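Local atomic coordinates of uncharacterized protein (Nostoc punctiforme, PDB entry 2QDR), a protein that is of unknown function but has the double-stranded beta-helix fold of the cupins and is a putative dioxygenase. Residues F56-V61 with R82-H87; L113-I118 with A154-M159; H132-I137 with P185-K190; N239-C244 with D259-C264. All blocks are in the same frame, centred on the assembly; numbering follows the deposited sequence.

Contact 1: residues F56-V61 with R82-H87; sequences FDTNTV and RLLTWH
Arg82 lies against the turn 58-61, and its side chain can be followed along that turn. CB meets Val61 CG1 at 4.0 Å. With chi1 at -84° the chain leaves beside the backbone N, and CG passes Val61 O at 3.5 Å. CD touches two carbonyl oxygens, Val61 O and Thr58 O, each at 3.4 Å. A bend at chi3 (-76°) turns the guanidinium along the turn, where Asn59 O lies near the plane of the group, off its edge, 4.2 Å from NH1. NH2 has a weak, long ion pair with Glu63. The turn follows strand 54-57 and begins with an Asx turn, in which Asp57 OD1 accepts from Asn59 N. Strand 79-86, opposite, belongs to a different sheet of this cupin-type fold and carries a classic beta bulge, Leu84 and Thr85 both facing Thr93. At the bulge the Leu84 branch is met by Thr58 CG2, which lies 3.9 Å from Leu84 CG, while Thr58 OG1 is used by Asp259 O. The Phe56 ring reaches the backbone instead: its CZ approaches Leu84 O obliquely at 3.6 Å.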
# COMPACT_ATOMS: atom_id res chain seq x y z
N PHE A 56 33.44 -22.67 -10.87
CA PHE A 56 34.59 -22.70 -11.79
C PHE A 56 34.49 -21.69 -12.94
O PHE A 56 33.41 -21.25 -13.33
CB PHE A 56 34.84 -24.11 -12.34
CG PHE A 56 33.67 -24.71 -13.04
CD1 PHE A 56 32.75 -25.49 -12.34
CD2 PHE A 56 33.49 -24.55 -14.41
CE1 PHE A 56 31.67 -26.07 -12.98
CE2 PHE A 56 32.41 -25.13 -15.06
CZ PHE A 56 31.51 -25.90 -14.35
N ASP A 57 35.67 -21.33 -13.46
CA ASP A 57 35.81 -20.40 -14.55
C ASP A 57 35.56 -21.18 -15.83
O ASP A 57 36.27 -22.15 -16.10
CB ASP A 57 37.23 -19.81 -14.53
CG ASP A 57 37.46 -18.70 -15.56
OD1 ASP A 57 36.52 -18.29 -16.28
OD2 ASP A 57 38.61 -18.22 -15.65
N THR A 58 34.56 -20.77 -16.60
CA THR A 58 34.25 -21.43 -17.88
C THR A 58 35.35 -21.20 -18.94
O THR A 58 35.46 -22.01 -19.87
CB THR A 58 32.86 -21.02 -18.45
OG1 THR A 58 32.80 -19.60 -18.67
CG2 THR A 58 31.75 -21.44 -17.48
N ASN A 59 36.14 -20.12 -18.80
CA ASN A 59 37.26 -19.85 -19.70
C ASN A 59 38.24 -21.02 -19.73
O ASN A 59 38.71 -21.41 -20.79
CB ASN A 59 38.04 -18.58 -19.30
CG ASN A 59 37.24 -17.29 -19.44
OD1 ASN A 59 36.47 -17.10 -20.37
ND2 ASN A 59 37.50 -16.36 -18.55
N THR A 60 38.52 -21.59 -18.55
CA THR A 60 39.46 -22.72 -18.40
C THR A 60 38.87 -24.11 -18.74
O THR A 60 39.61 -25.10 -18.77
CB THR A 60 40.06 -22.77 -16.97
OG1 THR A 60 39.03 -23.04 -16.02
CG2 THR A 60 40.74 -21.45 -16.63
N VAL A 61 37.55 -24.20 -18.97
CA VAL A 61 36.92 -25.46 -19.36
C VAL A 61 37.35 -25.67 -20.79
O VAL A 61 37.39 -24.72 -21.57
CB VAL A 61 35.38 -25.43 -19.28
CG1 VAL A 61 34.77 -26.72 -19.87
CG2 VAL A 61 34.91 -25.22 -17.85
N ARG A 82 31.92 -25.86 -24.68
CA ARG A 82 32.51 -25.98 -23.35
C ARG A 82 31.37 -26.58 -22.56
O ARG A 82 30.40 -25.89 -22.29
CB ARG A 82 33.01 -24.64 -22.81
CG ARG A 82 34.41 -24.37 -23.33
CD ARG A 82 34.98 -22.99 -23.14
NE ARG A 82 34.40 -22.04 -24.08
CZ ARG A 82 34.89 -20.84 -24.38
NH1 ARG A 82 36.03 -20.39 -23.82
NH2 ARG A 82 34.26 -20.07 -25.27
N LEU A 83 31.47 -27.87 -22.26
CA LEU A 83 30.44 -28.60 -21.54
C LEU A 83 30.58 -28.34 -20.03
O LEU A 83 31.49 -28.85 -19.39
CB LEU A 83 30.56 -30.08 -21.88
CG LEU A 83 29.40 -31.00 -21.51
CD1 LEU A 83 28.16 -30.71 -22.34
CD2 LEU A 83 29.81 -32.46 -21.69
N LEU A 84 29.67 -27.53 -19.47
CA LEU A 84 29.68 -27.16 -18.04
C LEU A 84 29.18 -28.25 -17.09
O LEU A 84 29.89 -28.63 -16.15
CB LEU A 84 28.87 -25.87 -17.84
CG LEU A 84 29.48 -24.51 -18.25
CD1 LEU A 84 30.36 -24.53 -19.48
CD2 LEU A 84 28.36 -23.46 -18.43
N THR A 85 27.94 -28.69 -17.29
CA THR A 85 27.33 -29.76 -16.49
C THR A 85 26.46 -30.61 -17.37
O THR A 85 25.94 -30.14 -18.38
CB THR A 85 26.42 -29.27 -15.32
OG1 THR A 85 25.36 -28.46 -15.84
CG2 THR A 85 27.21 -28.48 -14.32
N TRP A 86 26.33 -31.89 -17.01
CA TRP A 86 25.49 -32.81 -17.77
C TRP A 86 25.11 -34.04 -16.96
O TRP A 86 25.71 -34.33 -15.93
CB TRP A 86 26.17 -33.25 -19.07
CG TRP A 86 27.40 -34.11 -18.92
CD1 TRP A 86 27.47 -35.47 -19.06
CD2 TRP A 86 28.72 -33.67 -18.61
NE1 TRP A 86 28.75 -35.90 -18.86
CE2 TRP A 86 29.54 -34.81 -18.58
CE3 TRP A 86 29.30 -32.42 -18.36
CZ2 TRP A 86 30.92 -34.74 -18.32
CZ3 TRP A 86 30.66 -32.35 -18.10
CH2 TRP A 86 31.45 -33.50 -18.08
N HIS A 87 24.09 -34.73 -17.45
CA HIS A 87 23.58 -35.96 -16.87
C HIS A 87 23.62 -36.96 -18.02
O HIS A 87 23.52 -36.55 -19.18
CB HIS A 87 22.18 -35.77 -16.26
CG HIS A 87 21.63 -37.00 -15.60
ND1 HIS A 87 20.48 -37.63 -16.01
CD2 HIS A 87 22.12 -37.75 -14.58
CE1 HIS A 87 20.26 -38.69 -15.26
NE2 HIS A 87 21.24 -38.79 -14.38

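Contact 2: residues L113-I118 with A154-M159; sequences LEIFVI and AEILWM
Glu114 and Met159 (a selenomethionine) form an antiparallel hydrogen-bonded pair. Glu114 N donates to Met159 O at 3.0 Å, and Met159 N returns a bond of the same length to Glu114 O. Further along, Leu157 N gives a nearly straight bond to Phe116 O (2.9 Å, 173°), but the return bond from Phe116 N to Leu157 O is weak. Ile118 N closes the row on Glu155 O at 2.8 Å, just where the chain turns a corner out of the strand. Most side-chain contact between the strands is apolar. On the face with Ile115 and Ile156, whose CG2 methyls meet, the Trp158 ring, its CG anti to the backbone N (chi1 -172°), comes nearer the neighbouring strand. Leu113 CD1 sits over that ring as a CH-pi contact, 3.8 Å from the centroid of the five-membered ring. On the other face Met159 CE rests on Glu114 CB at 3.6 Å. The Ile118 and Leu157 side chains cross at about a right angle, Ile118 CD1 3.6 Å from Leu157 CD2. Phe282 packs against Phe116, Leu157 and Met159, joining this sheet to the sheet that holds 240-245 and 279-285. The two strands thus cohere through main-chain bonds and hydrocarbon; the buried Glu114 carboxylate is satisfied from beyond them, by Tyr134, Asn161, Arg211 and Arg284.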
# COMPACT_ATOMS: atom_id res chain seq x y z
N LEU A 113 14.82 -26.92 -25.34
CA LEU A 113 16.05 -26.15 -25.53
C LEU A 113 15.95 -24.70 -25.05
O LEU A 113 15.05 -23.99 -25.47
CB LEU A 113 16.42 -26.18 -27.03
CG LEU A 113 17.55 -25.30 -27.61
CD1 LEU A 113 18.87 -25.42 -26.85
CD2 LEU A 113 17.75 -25.64 -29.07
N GLU A 114 16.87 -24.27 -24.18
CA GLU A 114 16.88 -22.89 -23.72
C GLU A 114 18.15 -22.28 -24.28
O GLU A 114 19.19 -22.94 -24.35
CB GLU A 114 16.85 -22.76 -22.21
CG GLU A 114 15.89 -23.70 -21.59
CD GLU A 114 15.52 -23.33 -20.17
OE1 GLU A 114 15.22 -22.15 -19.90
OE2 GLU A 114 15.48 -24.25 -19.35
N ILE A 115 18.05 -21.01 -24.66
CA ILE A 115 19.13 -20.25 -25.26
C ILE A 115 19.21 -18.90 -24.60
O ILE A 115 18.18 -18.27 -24.44
CB ILE A 115 18.83 -20.09 -26.77
CG1 ILE A 115 18.83 -21.45 -27.47
CG2 ILE A 115 19.81 -19.16 -27.50
CD1 ILE A 115 18.47 -21.39 -28.93
N PHE A 116 20.42 -18.47 -24.24
CA PHE A 116 20.66 -17.16 -23.63
C PHE A 116 21.94 -16.60 -24.23
O PHE A 116 23.01 -17.17 -24.02
CB PHE A 116 20.75 -17.22 -22.11
CG PHE A 116 20.91 -15.87 -21.48
CD1 PHE A 116 19.81 -15.09 -21.22
CD2 PHE A 116 22.17 -15.37 -21.17
CE1 PHE A 116 19.94 -13.83 -20.64
CE2 PHE A 116 22.32 -14.12 -20.60
CZ PHE A 116 21.20 -13.35 -20.33
N VAL A 117 21.85 -15.46 -24.91
CA VAL A 117 22.99 -14.85 -25.61
C VAL A 117 23.93 -14.08 -24.68
O VAL A 117 23.53 -13.10 -24.06
CB VAL A 117 22.52 -13.91 -26.74
CG1 VAL A 117 23.71 -13.29 -27.50
CG2 VAL A 117 21.59 -14.67 -27.70
N ILE A 118 25.20 -14.51 -24.64
CA ILE A 118 26.23 -13.90 -23.81
C ILE A 118 26.95 -12.79 -24.56
O ILE A 118 27.18 -11.73 -24.00
CB ILE A 118 27.29 -14.94 -23.38
CG1 ILE A 118 26.63 -16.10 -22.62
CG2 ILE A 118 28.39 -14.27 -22.52
CD1 ILE A 118 27.59 -17.23 -22.29
N ALA A 154 29.12 -15.47 -32.03
CA ALA A 154 28.16 -15.29 -30.97
C ALA A 154 28.40 -16.36 -29.94
O ALA A 154 28.72 -17.49 -30.31
CB ALA A 154 26.76 -15.37 -31.52
N GLU A 155 28.27 -16.00 -28.66
CA GLU A 155 28.44 -16.93 -27.53
C GLU A 155 27.09 -17.09 -26.85
O GLU A 155 26.43 -16.09 -26.57
CB GLU A 155 29.51 -16.48 -26.56
CG GLU A 155 30.86 -16.31 -27.25
CD GLU A 155 32.02 -16.18 -26.30
OE1 GLU A 155 31.95 -16.71 -25.18
OE2 GLU A 155 33.03 -15.58 -26.72
N ILE A 156 26.72 -18.35 -26.58
CA ILE A 156 25.42 -18.68 -26.02
C ILE A 156 25.42 -19.77 -24.96
O ILE A 156 26.18 -20.72 -25.06
CB ILE A 156 24.53 -19.28 -27.17
CG1 ILE A 156 24.63 -18.48 -28.48
CG2 ILE A 156 23.05 -19.39 -26.76
CD1 ILE A 156 23.81 -19.07 -29.63
N LEU A 157 24.54 -19.63 -23.96
CA LEU A 157 24.36 -20.66 -22.95
C LEU A 157 23.37 -21.60 -23.60
O LEU A 157 22.20 -21.26 -23.74
CB LEU A 157 23.83 -20.13 -21.62
CG LEU A 157 24.73 -19.18 -20.83
CD1 LEU A 157 23.99 -18.66 -19.60
CD2 LEU A 157 26.04 -19.85 -20.43
N TRP A 158 23.85 -22.76 -24.04
CA TRP A 158 23.04 -23.76 -24.72
C TRP A 158 22.58 -24.78 -23.69
O TRP A 158 23.40 -25.53 -23.16
CB TRP A 158 23.87 -24.42 -25.81
CG TRP A 158 23.14 -25.34 -26.71
CD1 TRP A 158 22.95 -26.68 -26.54
CD2 TRP A 158 22.55 -25.00 -27.96
NE1 TRP A 158 22.25 -27.19 -27.61
CE2 TRP A 158 22.00 -26.18 -28.50
CE3 TRP A 158 22.42 -23.81 -28.69
CZ2 TRP A 158 21.32 -26.20 -29.72
CZ3 TRP A 158 21.76 -23.83 -29.91
CH2 TRP A 158 21.21 -25.02 -30.41
N MSE A 159 21.28 -24.82 -23.42
CA MSE A 159 20.69 -25.70 -22.40
C MSE A 159 19.72 -26.76 -22.92
O MSE A 159 18.55 -26.48 -23.17
CB MSE A 159 19.99 -24.80 -21.37
CG MSE A 159 20.98 -23.99 -20.54
SE MSE A 159 20.24 -22.47 -19.63
CE MSE A 159 19.94 -21.29 -21.15

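Contact 3: residues H132-I137 with P185-K190; sequences HSYSFI and PALDSK
Ser189 is turned to His132 by its first torsion: at chi1 67° OG lies between its own backbone N and carbonyl carbon, and from there it donates to His132 O at 2.6 Å. The same carbonyl is thus held at the point where the chain enters strand 133-137. That strand pairs antiparallel with 184-188 at the margin of a sheet of the double-stranded beta-helix, with 113-117 on its other side. Tyr134 and Leu187 are the hydrogen-bonded pair. Tyr134 N donates to Leu187 O at 2.8 Å, and Leu187 N returns a bond to Tyr134 O. Beside them, Ser133 and Asp188 make a non-hydrogen-bonded pair with CA atoms 4.2 Å apart, and Ser133 OG stands 4.0 Å from Asp188 CG; its hydrogen bond goes to Asn130 O. Tyr134 and Leu187, paired directly, project from the same face; CG anti to the backbone N (chi1 171°) brings Tyr134 CD2 to 4.4 Å from Leu187 CD1. Leu210 of strand 205-212 packs on both, and besides Glu114 the phenol OH bonds to Arg211. A second subunit covers the outer strand, its Ile235 packing on Pro185 and Ala186, while His227 of a third subunit meets the His132 ring nearly perpendicular to it. Lys190 curls back so that NZ forms a salt bridge with Asp188 OD1 at 2.7 Å, on the syn side and 31° out of the carboxylate plane, and it also donates to Lys131 O and Asn130 OD1.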
# COMPACT_ATOMS: atom_id res chain seq x y z
N HIS A 132 22.08 -10.70 -24.32
CA HIS A 132 21.18 -11.04 -23.20
C HIS A 132 19.72 -11.34 -23.62
O HIS A 132 18.79 -11.25 -22.80
CB HIS A 132 21.27 -9.96 -22.10
CG HIS A 132 22.62 -9.86 -21.46
ND1 HIS A 132 22.78 -9.55 -20.13
CD2 HIS A 132 23.86 -10.15 -21.92
CE1 HIS A 132 24.07 -9.54 -19.83
NE2 HIS A 132 24.75 -9.91 -20.90
N SER A 133 19.52 -11.72 -24.88
CA SER A 133 18.19 -12.10 -25.36
C SER A 133 18.05 -13.58 -25.00
O SER A 133 19.05 -14.30 -24.93
CB SER A 133 18.01 -11.83 -26.85
OG SER A 133 18.11 -10.44 -27.10
N TYR A 134 16.81 -14.01 -24.76
CA TYR A 134 16.50 -15.36 -24.34
C TYR A 134 15.40 -15.99 -25.14
O TYR A 134 14.50 -15.31 -25.60
CB TYR A 134 16.04 -15.32 -22.86
CG TYR A 134 15.48 -16.62 -22.31
CD1 TYR A 134 16.33 -17.66 -21.95
CD2 TYR A 134 14.11 -16.81 -22.15
CE1 TYR A 134 15.83 -18.85 -21.48
CE2 TYR A 134 13.60 -18.00 -21.66
CZ TYR A 134 14.47 -19.03 -21.33
OH TYR A 134 14.00 -20.22 -20.83
N SER A 135 15.47 -17.32 -25.27
CA SER A 135 14.45 -18.09 -25.94
C SER A 135 14.32 -19.47 -25.31
O SER A 135 15.32 -20.06 -24.90
CB SER A 135 14.74 -18.28 -27.43
OG SER A 135 13.76 -19.15 -28.01
N PHE A 136 13.07 -19.94 -25.21
CA PHE A 136 12.73 -21.27 -24.72
C PHE A 136 11.99 -21.94 -25.87
O PHE A 136 10.91 -21.48 -26.25
CB PHE A 136 11.85 -21.30 -23.47
CG PHE A 136 11.52 -22.70 -23.02
CD1 PHE A 136 10.43 -23.39 -23.53
CD2 PHE A 136 12.34 -23.34 -22.11
CE1 PHE A 136 10.15 -24.69 -23.13
CE2 PHE A 136 12.06 -24.65 -21.70
CZ PHE A 136 10.96 -25.32 -22.21
N ILE A 137 12.56 -23.01 -26.39
CA ILE A 137 12.01 -23.75 -27.51
C ILE A 137 11.58 -25.13 -27.01
O ILE A 137 12.43 -26.01 -26.84
CB ILE A 137 13.05 -23.88 -28.64
CG1 ILE A 137 13.60 -22.49 -29.01
CG2 ILE A 137 12.43 -24.60 -29.86
CD1 ILE A 137 14.78 -22.52 -29.96
N PRO A 185 9.51 -17.39 -28.08
CA PRO A 185 10.40 -17.21 -29.26
C PRO A 185 11.59 -16.26 -29.07
O PRO A 185 12.69 -16.59 -29.51
CB PRO A 185 9.46 -16.66 -30.35
CG PRO A 185 8.24 -16.21 -29.64
CD PRO A 185 8.12 -17.03 -28.40
N ALA A 186 11.37 -15.12 -28.42
CA ALA A 186 12.45 -14.15 -28.22
C ALA A 186 12.09 -13.17 -27.13
O ALA A 186 11.08 -12.47 -27.25
CB ALA A 186 12.74 -13.40 -29.52
N LEU A 187 12.91 -13.11 -26.08
CA LEU A 187 12.70 -12.22 -24.95
C LEU A 187 13.98 -11.44 -24.70
O LEU A 187 14.97 -11.99 -24.24
CB LEU A 187 12.28 -13.05 -23.73
CG LEU A 187 11.76 -12.39 -22.45
CD1 LEU A 187 11.27 -13.47 -21.48
CD2 LEU A 187 12.80 -11.51 -21.76
N ASP A 188 13.96 -10.15 -25.04
CA ASP A 188 15.09 -9.25 -24.85
C ASP A 188 15.03 -8.77 -23.38
O ASP A 188 14.33 -7.79 -23.05
CB ASP A 188 15.02 -8.10 -25.87
CG ASP A 188 16.23 -7.14 -25.80
OD1 ASP A 188 17.07 -7.25 -24.89
OD2 ASP A 188 16.32 -6.27 -26.69
N SER A 189 15.79 -9.44 -22.51
CA SER A 189 15.81 -9.14 -21.08
C SER A 189 16.19 -7.69 -20.79
O SER A 189 15.74 -7.16 -19.77
CB SER A 189 16.76 -10.09 -20.32
OG SER A 189 18.10 -9.90 -20.68
N LYS A 190 16.96 -7.07 -21.68
CA LYS A 190 17.38 -5.67 -21.51
C LYS A 190 16.16 -4.72 -21.47
O LYS A 190 16.15 -3.77 -20.70
CB LYS A 190 18.37 -5.24 -22.61
CG LYS A 190 19.65 -6.10 -22.70
CD LYS A 190 20.71 -5.59 -23.67
CE LYS A 190 20.20 -5.42 -25.10
NZ LYS A 190 19.56 -6.65 -25.65

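Contact 4: residues N239-C244 with D259-C264; sequences NEEGYC and DHYWYC
Gly242 lies under the Trp262 indole, its CA forming a CH-pi contact 3.6 Å from the centroid of the six-membered ring. Trp262 chi1 of 66° swings the ring over the neighbouring strand, flat against the glycine backbone. At the rim of the indole NE1 donates weakly to Glu240 OE2 at 3.3 Å, the carboxylate turned 74° from the ring plane. The backbones beneath are joined by reciprocal bonds in the Gly242/Trp262 and Glu240/Cys264 pairs, and Cys244 N gives a nearly straight bond to His260 O (2.9 Å, 171°). On the opposite face Tyr261 OH donates to Glu241 OE1, the oxygen lying in the plane of the ring. Tyr243 runs alongside Asp259, and its OH donates to OD1 at 3.0 Å from above the carboxylate plane. A second shell fixes these groups: Arg284 and Thr93 hold Glu241 OE2, Thr85 bonds to Tyr261 OH, and Tyr254 OH bonds to His260 ND1. Strands 54-57 and 279-285 flank the pair, which makes it an interior antiparallel pair of a cupin-type beta sheet, with the Glu241, Tyr243 and Tyr261 face turned toward strands 79-86 and 92-98 of the other main sheet of the chain.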
# COMPACT_ATOMS: atom_id res chain seq x y z
N ASN A 239 17.82 -27.76 -6.70
CA ASN A 239 18.92 -27.66 -7.65
C ASN A 239 18.95 -26.26 -8.22
O ASN A 239 17.90 -25.70 -8.52
CB ASN A 239 18.80 -28.66 -8.79
CG ASN A 239 18.88 -30.09 -8.33
OD1 ASN A 239 19.78 -30.47 -7.57
ND2 ASN A 239 17.97 -30.92 -8.83
N GLU A 240 20.16 -25.71 -8.37
CA GLU A 240 20.40 -24.37 -8.91
C GLU A 240 21.70 -24.33 -9.69
O GLU A 240 22.68 -25.00 -9.32
CB GLU A 240 20.47 -23.33 -7.79
CG GLU A 240 20.90 -21.88 -8.20
CD GLU A 240 21.10 -20.93 -7.01
OE1 GLU A 240 20.61 -21.23 -5.89
OE2 GLU A 240 21.74 -19.88 -7.19
N GLU A 241 21.72 -23.56 -10.77
CA GLU A 241 22.92 -23.35 -11.55
C GLU A 241 22.87 -21.91 -11.98
O GLU A 241 21.81 -21.30 -11.96
CB GLU A 241 23.05 -24.26 -12.77
CG GLU A 241 22.05 -24.03 -13.90
CD GLU A 241 22.39 -24.85 -15.16
OE1 GLU A 241 23.12 -25.85 -15.09
OE2 GLU A 241 21.90 -24.47 -16.23
N GLY A 242 24.01 -21.36 -12.37
CA GLY A 242 24.04 -19.99 -12.83
C GLY A 242 25.34 -19.59 -13.47
O GLY A 242 26.34 -20.29 -13.34
N TYR A 243 25.31 -18.45 -14.17
CA TYR A 243 26.46 -17.91 -14.88
C TYR A 243 26.57 -16.44 -14.57
O TYR A 243 25.56 -15.72 -14.60
CB TYR A 243 26.24 -18.13 -16.36
CG TYR A 243 27.42 -17.90 -17.26
CD1 TYR A 243 27.69 -16.65 -17.79
CD2 TYR A 243 28.23 -18.97 -17.66
CE1 TYR A 243 28.76 -16.46 -18.66
CE2 TYR A 243 29.29 -18.79 -18.53
CZ TYR A 243 29.56 -17.54 -19.03
OH TYR A 243 30.63 -17.37 -19.88
N CYS A 244 27.79 -15.98 -14.27
CA CYS A 244 28.03 -14.57 -13.96
C CYS A 244 28.30 -13.78 -15.24
O CYS A 244 29.26 -14.07 -15.94
CB CYS A 244 29.22 -14.43 -13.01
SG CYS A 244 29.66 -12.70 -12.77
N ASP A 259 31.98 -14.66 -16.55
CA ASP A 259 32.20 -15.97 -17.19
C ASP A 259 32.39 -17.17 -16.23
O ASP A 259 32.68 -18.27 -16.68
CB ASP A 259 33.32 -15.91 -18.28
CG ASP A 259 33.02 -14.90 -19.39
OD1 ASP A 259 31.85 -14.67 -19.75
OD2 ASP A 259 33.98 -14.36 -19.95
N HIS A 260 32.20 -16.97 -14.92
CA HIS A 260 32.28 -18.08 -13.95
C HIS A 260 30.89 -18.68 -13.86
O HIS A 260 29.88 -17.99 -14.00
CB HIS A 260 32.78 -17.64 -12.58
CG HIS A 260 34.26 -17.39 -12.53
ND1 HIS A 260 35.11 -18.14 -11.75
CD2 HIS A 260 35.04 -16.53 -13.22
CE1 HIS A 260 36.35 -17.71 -11.91
NE2 HIS A 260 36.33 -16.74 -12.81
N TYR A 261 30.84 -19.98 -13.64
CA TYR A 261 29.59 -20.73 -13.54
C TYR A 261 29.52 -21.55 -12.27
O TYR A 261 30.55 -21.89 -11.68
CB TYR A 261 29.50 -21.64 -14.76
CG TYR A 261 28.41 -22.70 -14.75
CD1 TYR A 261 28.66 -23.95 -14.19
CD2 TYR A 261 27.16 -22.48 -15.32
CE1 TYR A 261 27.72 -24.92 -14.17
CE2 TYR A 261 26.19 -23.47 -15.31
CZ TYR A 261 26.49 -24.70 -14.73
OH TYR A 261 25.56 -25.71 -14.70
N TRP A 262 28.30 -21.85 -11.83
CA TRP A 262 28.12 -22.68 -10.64
C TRP A 262 27.02 -23.72 -10.81
O TRP A 262 26.18 -23.62 -11.71
CB TRP A 262 27.86 -21.84 -9.40
CG TRP A 262 26.61 -21.09 -9.36
CD1 TRP A 262 25.41 -21.51 -8.87
CD2 TRP A 262 26.42 -19.74 -9.76
NE1 TRP A 262 24.48 -20.51 -8.96
CE2 TRP A 262 25.07 -19.42 -9.52
CE3 TRP A 262 27.25 -18.78 -10.34
CZ2 TRP A 262 24.54 -18.16 -9.81
CZ3 TRP A 262 26.73 -17.55 -10.64
CH2 TRP A 262 25.38 -17.24 -10.37
N TYR A 263 27.08 -24.72 -9.94
CA TYR A 263 26.13 -25.82 -9.88
C TYR A 263 26.02 -26.23 -8.42
O TYR A 263 27.00 -26.61 -7.80
CB TYR A 263 26.57 -27.00 -10.74
CG TYR A 263 25.67 -28.20 -10.58
CD1 TYR A 263 24.41 -28.23 -11.16
CD2 TYR A 263 26.07 -29.32 -9.84
CE1 TYR A 263 23.57 -29.33 -11.03
CE2 TYR A 263 25.23 -30.43 -9.69
CZ TYR A 263 23.98 -30.43 -10.28
OH TYR A 263 23.16 -31.52 -10.15
N CYS A 264 24.81 -26.15 -7.89
CA CYS A 264 24.53 -26.48 -6.51
C CYS A 264 23.39 -27.48 -6.50
O CYS A 264 22.24 -27.08 -6.65
CB CYS A 264 24.14 -25.22 -5.76
SG CYS A 264 25.38 -23.92 -5.92

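Contacts 2 and 3 are successive pairings in one curled sheet, linked because 113-117 and 133-137 are neighbours in it. Strand 54-57 of contact 1 is the neighbour of 260-264 in contact 4, with Phe56 O 2.9 Å from Tyr261 N, while 82-87 lies on the sheet of contacts 2 and 3, so contact 1 spans the two sheets. Contacts 2 and 4 face each other between them, Leu157 CD2 3.6 Å from Tyr243 CD2. Contacts 1 and 3, with centres about 22 Å apart, lie on opposite sides of the chain's centre. The side chain of Arg82 is about 5 Å from a bound EPE (HEPES buffer, probably from crystallisation). The side chain of Glu155 is about 6 Å from a bound EPE. The side chain of Trp262 is about 3 Å from an unidentified ligand.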